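Local coordinates for protein PelD (Pseudomonas aeruginosa, PDB 4EU0) that binds the bacterial second messenger cyclic di-GMP and serves as its effector in pellicle formation, here as a fragment holding the GAF and GGDEF-like domains, at residues Y197-E200 and V201-L205; I248-A251 and E252-Q256; G290-D293 and Q294-A297. All blocks are in the same frame, centred on the assembly; numbering follows the deposited sequence.

How the contacts relate
All three contacts are local, and contacts 1 and 2 meet within the GGDEF-like domain. Helix 198-207 carries contact 1, and helix 236-253 ends in contact 2; Val201 packs on Phe250, Leu204 on Phe250 and Arg253, and a salt bridge from Glu200 to Arg253 ties the two helices together. Contact 1 is partly buried, with an apolar underside and a charged outer face, whereas contact 2 is a surface contact whose buried exception is Phe250. Contact 3 stands apart, its nearest atoms about 11 Å from contact 1 and about 17 Å from contact 2. With no regular helix or strand, its loop is laced by backbone and amide hydrogen bonds, one water bridging Gly290 O and Gln295 OE1.

Contact 1. Residues Y197-E200 and V201-L205; sequences YGEE and VQRLL
Val201 leans back on Tyr197 near the start of helix 198-207. Its CG2 lies 4.0 Å from Tyr197 CB and comes closer still, 3.3 Å, to Tyr197 O, because CG2 stands beside the backbone N, with CG1 anti to that N (chi1 171°). The same carbonyl oxygen takes the N-H of Val201, with Tyr197 O to Val201 N at 2.9 Å. One residue further on, Gly198 O receives Gln202 N, also at 2.9 Å. This is the dense side of the turn: Val201 is buried against Leu192 of strand 185-192 and Phe250 of helix 236-253, while Leu205 reaches Phe190. The helix thus belongs to the layer packed on the four-stranded antiparallel sheet of the GGDEF-like domain, and its sequence position is between that sheet's strands 185-192 and 214-219. The outer face is held more loosely. Glu199 and Arg203 run side by side, one turn apart, and a single carboxylate oxygen, Glu199 OE2, meets the edge of the guanidinium. It receives two weak bonds, from Arg203 NE and from Arg203 NH2, each 3.4 Å long, in a salt bridge whose two flat groups are 26° apart. Glu200 approaches the same arginine differently: its chain bends at chi2 (-63°), and Glu200 OE2 touches Arg203 CD at 3.6 Å. Lying well out of the guanidinium plane, this oxygen meets no N-H of the group, and any attraction is probably electrostatic only. The other oxygen of Glu200, OE1, pairs with Arg253.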
ATOM      1  N   TYR A 197     -10.614   9.559  29.739  1.00 17.37           N
ATOM      2  CA  TYR A 197     -11.317   9.191  28.518  1.00 17.19           C
ATOM      3  C   TYR A 197     -10.478   8.376  27.545  1.00 16.29           C
ATOM      4  O   TYR A 197     -11.021   7.778  26.613  1.00 15.06           O
ATOM      5  CB  TYR A 197     -11.788  10.458  27.814  1.00 17.17           C
ATOM      6  CG  TYR A 197     -12.854  11.228  28.562  1.00 19.04           C
ATOM      7  CD1 TYR A 197     -14.127  10.684  28.773  1.00 19.95           C
ATOM      8  CD2 TYR A 197     -12.597  12.510  29.041  1.00 20.96           C
ATOM      9  CE1 TYR A 197     -15.113  11.399  29.456  1.00 21.87           C
ATOM     10  CE2 TYR A 197     -13.582  13.239  29.718  1.00 21.86           C
ATOM     11  CZ  TYR A 197     -14.833  12.683  29.916  1.00 22.10           C
ATOM     12  OH  TYR A 197     -15.791  13.415  30.590  1.00 23.15           O
ATOM     13  N   GLY A 198      -9.164   8.359  27.768  1.00 16.27           N
ATOM     14  CA  GLY A 198      -8.198   7.836  26.798  1.00 15.67           C
ATOM     15  C   GLY A 198      -8.505   6.445  26.284  1.00 15.32           C
ATOM     16  O   GLY A 198      -8.521   6.216  25.073  1.00 14.68           O
ATOM     17  N   GLU A 199      -8.779   5.518  27.194  1.00 15.84           N
ATOM     18  CA  GLU A 199      -9.046   4.147  26.763  1.00 15.82           C
ATOM     19  C   GLU A 199     -10.287   4.057  25.874  1.00 14.78           C
ATOM     20  O   GLU A 199     -10.246   3.421  24.822  1.00 14.00           O
ATOM     21  CB  GLU A 199      -9.155   3.177  27.930  1.00 17.52           C
ATOM     22  CG  GLU A 199      -9.156   1.740  27.426  1.00 20.37           C
ATOM     23  CD  GLU A 199      -8.925   0.711  28.494  1.00 25.89           C
ATOM     24  OE1 GLU A 199      -8.615   1.076  29.644  1.00 28.43           O
ATOM     25  OE2 GLU A 199      -9.057  -0.483  28.175  1.00 30.54           O
ATOM     26  N   GLU A 200     -11.391   4.673  26.298  1.00 14.26           N
ATOM     27  CA  GLU A 200     -12.619   4.566  25.507  1.00 13.83           C
ATOM     28  C   GLU A 200     -12.545   5.325  24.187  1.00 12.62           C
ATOM     29  O   GLU A 200     -13.104   4.878  23.185  1.00 13.03           O
ATOM     30  CB  GLU A 200     -13.857   4.959  26.313  1.00 13.80           C
ATOM     31  CG  GLU A 200     -14.198   3.940  27.392  1.00 15.61           C
ATOM     32  CD  GLU A 200     -14.547   2.587  26.825  1.00 16.38           C
ATOM     33  OE1 GLU A 200     -15.353   2.524  25.871  1.00 15.67           O
ATOM     34  OE2 GLU A 200     -14.033   1.573  27.351  1.00 18.76           O
ATOM     35  N   VAL A 201     -11.852   6.461  24.184  1.00 12.44           N
ATOM     36  CA  VAL A 201     -11.613   7.187  22.930  1.00 11.92           C
ATOM     37  C   VAL A 201     -10.793   6.306  21.983  1.00 11.79           C
ATOM     38  O   VAL A 201     -11.126   6.160  20.794  1.00 11.85           O
ATOM     39  CB  VAL A 201     -10.901   8.539  23.182  1.00 11.79           C
ATOM     40  CG1 VAL A 201     -10.470   9.166  21.872  1.00 12.05           C
ATOM     41  CG2 VAL A 201     -11.833   9.484  23.931  1.00 12.01           C
ATOM     42  N   GLN A 202      -9.742   5.688  22.510  1.00 12.33           N
ATOM     43  CA  GLN A 202      -8.901   4.820  21.680  1.00 13.03           C
ATOM     44  C   GLN A 202      -9.707   3.660  21.096  1.00 13.48           C
ATOM     45  O   GLN A 202      -9.569   3.333  19.910  1.00 13.46           O
ATOM     46  CB  GLN A 202      -7.700   4.291  22.457  1.00 14.21           C
ATOM     47  CG  GLN A 202      -6.645   3.628  21.563  1.00 15.64           C
ATOM     48  CD  GLN A 202      -5.473   3.104  22.364  1.00 19.63           C
ATOM     49  OE1 GLN A 202      -4.771   3.870  23.027  1.00 21.20           O
ATOM     50  NE2 GLN A 202      -5.254   1.795  22.303  1.00 21.05           N
ATOM     51  N   ARG A 203     -10.568   3.062  21.911  1.00 13.66           N
ATOM     52  CA  ARG A 203     -11.373   1.944  21.435  1.00 14.09           C
ATOM     53  C   ARG A 203     -12.308   2.368  20.312  1.00 13.84           C
ATOM     54  O   ARG A 203     -12.531   1.608  19.363  1.00 13.87           O
ATOM     55  CB  ARG A 203     -12.155   1.307  22.580  1.00 14.64           C
ATOM     56  CG  ARG A 203     -11.289   0.471  23.486  1.00 16.31           C
ATOM     57  CD  ARG A 203     -12.039   0.046  24.727  1.00 18.02           C
ATOM     58  NE  ARG A 203     -11.244  -0.865  25.548  1.00 20.11           N
ATOM     59  CZ  ARG A 203     -11.193  -2.182  25.379  1.00 22.29           C
ATOM     60  NH1 ARG A 203     -11.904  -2.768  24.422  1.00 23.04           N
ATOM     61  NH2 ARG A 203     -10.434  -2.919  26.180  1.00 25.57           N
ATOM     62  N   LEU A 204     -12.864   3.577  20.424  1.00 13.48           N
ATOM     63  CA  LEU A 204     -13.726   4.097  19.366  1.00 13.65           C
ATOM     64  C   LEU A 204     -12.919   4.338  18.087  1.00 13.09           C
ATOM     65  O   LEU A 204     -13.358   4.005  16.992  1.00 12.63           O
ATOM     66  CB  LEU A 204     -14.465   5.368  19.830  1.00 14.29           C
ATOM     67  CG  LEU A 204     -15.614   5.843  18.932  1.00 15.65           C
ATOM     68  CD1 LEU A 204     -16.799   4.893  19.002  1.00 18.54           C
ATOM     69  CD2 LEU A 204     -16.045   7.255  19.315  1.00 16.58           C
ATOM     70  N   LEU A 205     -11.727   4.908  18.231  1.00 12.85           N
ATOM     71  CA  LEU A 205     -10.854   5.130  17.075  1.00 12.80           C
ATOM     72  C   LEU A 205     -10.458   3.795  16.425  1.00 13.47           C
ATOM     73  O   LEU A 205     -10.517   3.654  15.197  1.00 14.35           O
ATOM     74  CB  LEU A 205      -9.627   5.953  17.488  1.00 12.94           C
ATOM     75  CG  LEU A 205      -9.884   7.429  17.794  1.00 12.33           C
ATOM     76  CD1 LEU A 205      -8.653   8.015  18.486  1.00 14.54           C
ATOM     77  CD2 LEU A 205     -10.236   8.226  16.509  1.00 16.29           C
TER

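Contact 2. Residues I248-A251 and E252-Q256; sequences ILFA and ERFGQ
Phe250 O accepts the N-H of Phe254 at 2.9 Å, matching the 2.9 Å from Leu249 O to Arg253 N as the shortest polar links of this helix end. The oxygen also faces the edge of the Phe254 ring, lying 3.7 Å from Phe254 CD2. Phe254 CG lies anti to the carbonyl carbon (chi1 -61°), which leaves the ring alongside the Phe250 side chain, both pointing the same way. Phe254 CD2 touches Phe250 CD1 at 3.9 Å, yet the planes are 35° apart and the centroids 6.0 Å, an oblique pairing. Arg253 CG lies over one face of the Phe254 ring, 3.5 Å above the plane and offset toward the rim. Phe254 CE1 in turn lies over a face of the Arg253 guanidinium, whose NH2 also makes a salt bridge to Glu200 OE1. Both rings also reach Leu263, and Phe250 extends inward to Leu205 of helix 198-207. At the outer side the packing is slighter: Gln256, bent at chi2, brings NE2 back to 3.5 Å from Ala251 CB, and the Glu252 chain passes along Ile248. Phe254 is the first residue to leave helical geometry, so its N-H makes the last of these backbone bonds before the chain turns away. Within the turn, then, the contact consists of backbone bonds and an apolar ring contact, while its salt bridge leads out to Glu200 of helix 198-207.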
ATOM      1  N   ILE A 248     -18.958  12.335  13.829  1.00 14.84           N
ATOM      2  CA  ILE A 248     -20.327  11.818  13.940  1.00 16.74           C
ATOM      3  C   ILE A 248     -20.330  10.613  14.879  1.00 15.86           C
ATOM      4  O   ILE A 248     -21.201  10.496  15.745  1.00 16.68           O
ATOM      5  CB  ILE A 248     -20.921  11.452  12.557  1.00 17.12           C
ATOM      6  CG1 ILE A 248     -21.191  12.726  11.740  1.00 19.14           C
ATOM      7  CG2 ILE A 248     -22.224  10.629  12.708  1.00 19.44           C
ATOM      8  CD1 ILE A 248     -21.454  12.471  10.265  1.00 20.96           C
ATOM      9  N   LEU A 249     -19.334   9.746  14.710  1.00 15.37           N
ATOM     10  CA  LEU A 249     -19.166   8.557  15.545  1.00 15.20           C
ATOM     11  C   LEU A 249     -18.919   8.945  17.007  1.00 14.66           C
ATOM     12  O   LEU A 249     -19.531   8.389  17.907  1.00 14.21           O
ATOM     13  CB  LEU A 249     -18.022   7.700  14.985  1.00 15.64           C
ATOM     14  CG  LEU A 249     -17.535   6.441  15.685  1.00 18.11           C
ATOM     15  CD1 LEU A 249     -18.605   5.377  15.756  1.00 19.49           C
ATOM     16  CD2 LEU A 249     -16.337   5.926  14.926  1.00 19.79           C
ATOM     17  N   PHE A 250     -18.014   9.899  17.232  1.00 13.33           N
ATOM     18  CA  PHE A 250     -17.741  10.421  18.577  1.00 13.55           C
ATOM     19  C   PHE A 250     -18.966  11.053  19.214  1.00 13.58           C
ATOM     20  O   PHE A 250     -19.172  10.928  20.429  1.00 13.45           O
ATOM     21  CB  PHE A 250     -16.631  11.465  18.532  1.00 12.85           C
ATOM     22  CG  PHE A 250     -15.251  10.901  18.695  1.00 15.39           C
ATOM     23  CD1 PHE A 250     -14.585  11.010  19.912  1.00 17.68           C
ATOM     24  CD2 PHE A 250     -14.606  10.285  17.629  1.00 18.11           C
ATOM     25  CE1 PHE A 250     -13.289  10.508  20.062  1.00 19.00           C
ATOM     26  CE2 PHE A 250     -13.319   9.771  17.764  1.00 18.03           C
ATOM     27  CZ  PHE A 250     -12.651   9.887  18.980  1.00 18.98           C
ATOM     28  N   ALA A 251     -19.769  11.758  18.414  1.00 13.84           N
ATOM     29  CA  ALA A 251     -21.004  12.360  18.931  1.00 15.10           C
ATOM     30  C   ALA A 251     -21.976  11.282  19.390  1.00 16.16           C
ATOM     31  O   ALA A 251     -22.622  11.438  20.418  1.00 17.03           O
ATOM     32  CB  ALA A 251     -21.666  13.267  17.891  1.00 15.77           C
ATOM     33  N   GLU A 252     -22.070  10.194  18.626  1.00 16.61           N
ATOM     34  CA  GLU A 252     -22.932   9.073  19.004  1.00 18.08           C
ATOM     35  C   GLU A 252     -22.426   8.414  20.294  1.00 16.89           C
ATOM     36  O   GLU A 252     -23.212   8.078  21.187  1.00 17.05           O
ATOM     37  CB  GLU A 252     -22.998   8.036  17.878  1.00 19.46           C
ATOM     38  CG  GLU A 252     -23.861   8.458  16.693  1.00 25.29           C
ATOM     39  CD  GLU A 252     -23.944   7.404  15.592  1.00 31.98           C
ATOM     40  OE1 GLU A 252     -23.405   6.282  15.772  1.00 34.69           O
ATOM     41  OE2 GLU A 252     -24.560   7.705  14.541  1.00 35.67           O
ATOM     42  N   ARG A 253     -21.114   8.229  20.376  1.00 15.28           N
ATOM     43  CA  ARG A 253     -20.521   7.492  21.493  1.00 14.95           C
ATOM     44  C   ARG A 253     -20.521   8.266  22.808  1.00 15.58           C
ATOM     45  O   ARG A 253     -20.866   7.718  23.848  1.00 15.35           O
ATOM     46  CB  ARG A 253     -19.104   7.050  21.144  1.00 13.60           C
ATOM     47  CG  ARG A 253     -18.316   6.421  22.290  1.00 12.87           C
ATOM     48  CD  ARG A 253     -18.951   5.125  22.795  1.00 14.27           C
ATOM     49  NE  ARG A 253     -18.159   4.629  23.912  1.00 15.13           N
ATOM     50  CZ  ARG A 253     -18.261   5.065  25.159  1.00 15.86           C
ATOM     51  NH1 ARG A 253     -19.161   5.989  25.492  1.00 16.05           N
ATOM     52  NH2 ARG A 253     -17.471   4.543  26.085  1.00 17.79           N
ATOM     53  N   PHE A 254     -20.117   9.529  22.749  1.00 16.18           N
ATOM     54  CA  PHE A 254     -19.944  10.344  23.938  1.00 17.83           C
ATOM     55  C   PHE A 254     -20.995  11.443  23.860  1.00 20.57           C
ATOM     56  O   PHE A 254     -21.837  11.418  22.971  1.00 22.32           O
ATOM     57  CB  PHE A 254     -18.522  10.928  23.967  1.00 16.40           C
ATOM     58  CG  PHE A 254     -17.425   9.886  24.015  1.00 14.88           C
ATOM     59  CD1 PHE A 254     -17.124   9.226  25.207  1.00 14.60           C
ATOM     60  CD2 PHE A 254     -16.690   9.572  22.870  1.00 13.71           C
ATOM     61  CE1 PHE A 254     -16.106   8.277  25.260  1.00 14.09           C
ATOM     62  CE2 PHE A 254     -15.663   8.630  22.908  1.00 12.54           C
ATOM     63  CZ  PHE A 254     -15.368   7.979  24.104  1.00 13.18           C
ATOM     64  N   GLY A 255     -20.983  12.404  24.771  1.00 22.57           N
ATOM     65  CA  GLY A 255     -21.931  13.532  24.620  1.00 26.38           C
ATOM     66  C   GLY A 255     -22.074  14.158  23.221  1.00 28.14           C
ATOM     67  O   GLY A 255     -21.126  14.185  22.428  1.00 26.85           O
ATOM     68  N   GLN A 256     -23.272  14.655  22.909  1.00 31.15           N
ATOM     69  CA  GLN A 256     -23.455  15.577  21.789  1.00 33.45           C
ATOM     70  C   GLN A 256     -22.781  16.900  22.171  1.00 33.79           C
ATOM     71  O   GLN A 256     -22.257  17.617  21.313  1.00 34.32           O
ATOM     72  CB  GLN A 256     -24.945  15.794  21.499  1.00 35.77           C
ATOM     73  CG  GLN A 256     -25.267  16.352  20.116  1.00 38.62           C
ATOM     74  CD  GLN A 256     -24.917  15.396  18.986  1.00 40.35           C
ATOM     75  OE1 GLN A 256     -25.456  14.291  18.892  1.00 41.41           O
ATOM     76  NE2 GLN A 256     -24.021  15.829  18.111  1.00 40.62           N
TER

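Contact 3. Residues G290-D293 and Q294-A297; sequences GLND and QQVA
Gln294 offers its backbone N-H to the side chain of Asn292, with Gln294 N to Asn292 OD1 at 3.0 Å. The amide can fold over its own chain because Asn292 CG sits between the backbone N and the carbonyl carbon (chi1 61°). Gln295 comes next and bonds to Asn292 through both its backbone N and its side chain. Its N bonds to Asn292 O at 3.0 Å, entering 51° out of the carbonyl plane, and more weakly to Asn292 OD1. Its extended side chain crosses back at about a right angle to that of Asn292, so that Gln295 OE1 accepts Asn292 N at 3.1 Å, in the plane of the side-chain carbonyl. The same OE1 accepts a hydrogen bond from a water at 2.9 Å, and this water donates another to Gly290 O at 2.8 Å. The amide's orientation is fixed further by Gln295 NE2, which bonds to Arg219 O. Val296 supplies the second donor to Asn292 O, its N lying 3.2 Å off in a nearly straight bond (166°), while its side chain packs on Leu285 and Phe286 of helix 280-288. Ala297 then sets its CB 3.7 Å from Asp293 O, and its own O bonds to Ser168 of helix 162-181. Reciprocal bonding between Asn292 and Gln295 resembles a capping box with one weak leg, the turn resting mainly on the doubly bonded Asn292 O, built here on an Asx turn in a loop that never becomes a regular helix.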
ATOM      1  N   GLY A 290       6.052  12.915  19.766  1.00 23.70           N
ATOM      2  CA  GLY A 290       6.857  12.422  20.881  1.00 25.83           C
ATOM      3  C   GLY A 290       7.170  10.943  20.793  1.00 25.56           C
ATOM      4  O   GLY A 290       7.305  10.271  21.818  1.00 26.27           O
ATOM      5  N   LEU A 291       7.282  10.440  19.567  1.00 25.60           N
ATOM      6  CA  LEU A 291       7.556   9.028  19.329  1.00 26.23           C
ATOM      7  C   LEU A 291       9.034   8.834  19.010  1.00 28.26           C
ATOM      8  O   LEU A 291       9.804   9.802  18.979  1.00 29.65           O
ATOM      9  CB  LEU A 291       6.670   8.485  18.197  1.00 24.19           C
ATOM     10  CG  LEU A 291       5.149   8.716  18.285  1.00 23.07           C
ATOM     11  CD1 LEU A 291       4.444   8.266  17.012  1.00 21.17           C
ATOM     12  CD2 LEU A 291       4.545   8.015  19.506  1.00 23.48           C
ATOM     13  N   ASN A 292       9.435   7.583  18.798  1.00 29.50           N
ATOM     14  CA  ASN A 292      10.835   7.272  18.479  1.00 31.87           C
ATOM     15  C   ASN A 292      10.973   6.197  17.403  1.00 31.85           C
ATOM     16  O   ASN A 292       9.996   5.548  17.035  1.00 30.26           O
ATOM     17  CB  ASN A 292      11.641   6.916  19.739  1.00 34.10           C
ATOM     18  CG  ASN A 292      11.104   5.692  20.464  1.00 34.78           C
ATOM     19  OD1 ASN A 292      10.909   4.630  19.870  1.00 34.69           O
ATOM     20  ND2 ASN A 292      10.873   5.836  21.764  1.00 36.15           N
ATOM     21  N   ASP A 293      12.198   6.015  16.911  1.00 34.03           N
ATOM     22  CA  ASP A 293      12.476   5.082  15.817  1.00 34.59           C
ATOM     23  C   ASP A 293      12.274   3.608  16.178  1.00 34.94           C
ATOM     24  O   ASP A 293      12.284   2.745  15.297  1.00 34.78           O
ATOM     25  CB  ASP A 293      13.891   5.318  15.260  1.00 36.55           C
ATOM     26  CG  ASP A 293      14.980   5.144  16.311  1.00 39.47           C
ATOM     27  OD1 ASP A 293      14.732   5.408  17.509  1.00 41.72           O
ATOM     28  OD2 ASP A 293      16.100   4.759  15.930  1.00 41.73           O
ATOM     29  N   GLN A 294      12.087   3.323  17.466  1.00 35.74           N
ATOM     30  CA  GLN A 294      11.787   1.963  17.911  1.00 36.35           C
ATOM     31  C   GLN A 294      10.298   1.657  17.761  1.00 34.73           C
ATOM     32  O   GLN A 294       9.901   0.490  17.696  1.00 34.46           O
ATOM     33  CB  GLN A 294      12.241   1.739  19.360  1.00 38.44           C
ATOM     34  CG  GLN A 294      13.707   2.101  19.649  1.00 41.37           C
ATOM     35  CD  GLN A 294      14.726   1.321  18.814  1.00 44.82           C
ATOM     36  OE1 GLN A 294      14.479   0.187  18.389  1.00 45.69           O
ATOM     37  NE2 GLN A 294      15.886   1.931  18.587  1.00 46.81           N
ATOM     38  N   GLN A 295       9.492   2.716  17.692  1.00 33.30           N
ATOM     39  CA  GLN A 295       8.035   2.617  17.596  1.00 32.13           C
ATOM     40  C   GLN A 295       7.527   2.688  16.157  1.00 31.14           C
ATOM     41  O   GLN A 295       6.611   1.950  15.776  1.00 30.51           O
ATOM     42  CB  GLN A 295       7.377   3.727  18.422  1.00 31.51           C
ATOM     43  CG  GLN A 295       7.518   3.555  19.918  1.00 32.52           C
ATOM     44  CD  GLN A 295       7.040   4.767  20.690  1.00 33.23           C
ATOM     45  OE1 GLN A 295       7.513   5.886  20.474  1.00 33.68           O
ATOM     46  NE2 GLN A 295       6.108   4.550  21.606  1.00 31.74           N
ATOM     47  N   VAL A 296       8.107   3.587  15.365  1.00 31.65           N
ATOM     48  CA  VAL A 296       7.760   3.707  13.949  1.00 31.10           C
ATOM     49  C   VAL A 296       9.023   3.840  13.097  1.00 32.57           C
ATOM     50  O   VAL A 296       9.889   4.665  13.382  1.00 32.83           O
ATOM     51  CB  VAL A 296       6.747   4.873  13.685  1.00 30.25           C
ATOM     52  CG1 VAL A 296       7.300   6.210  14.171  1.00 31.58           C
ATOM     53  CG2 VAL A 296       6.345   4.935  12.216  1.00 29.40           C
ATOM     54  N   ALA A 297       9.114   2.998  12.069  1.00 33.05           N
ATOM     55  CA  ALA A 297      10.250   2.976  11.148  1.00 35.24           C
ATOM     56  C   ALA A 297       9.795   2.368   9.825  1.00 35.42           C
ATOM     57  O   ALA A 297       8.873   1.549   9.812  1.00 34.75           O
ATOM     58  CB  ALA A 297      11.402   2.170  11.734  1.00 36.58           C
TER
HETATM   59  O   HOH W   1       8.005   7.668  22.679  1.00 18.66           O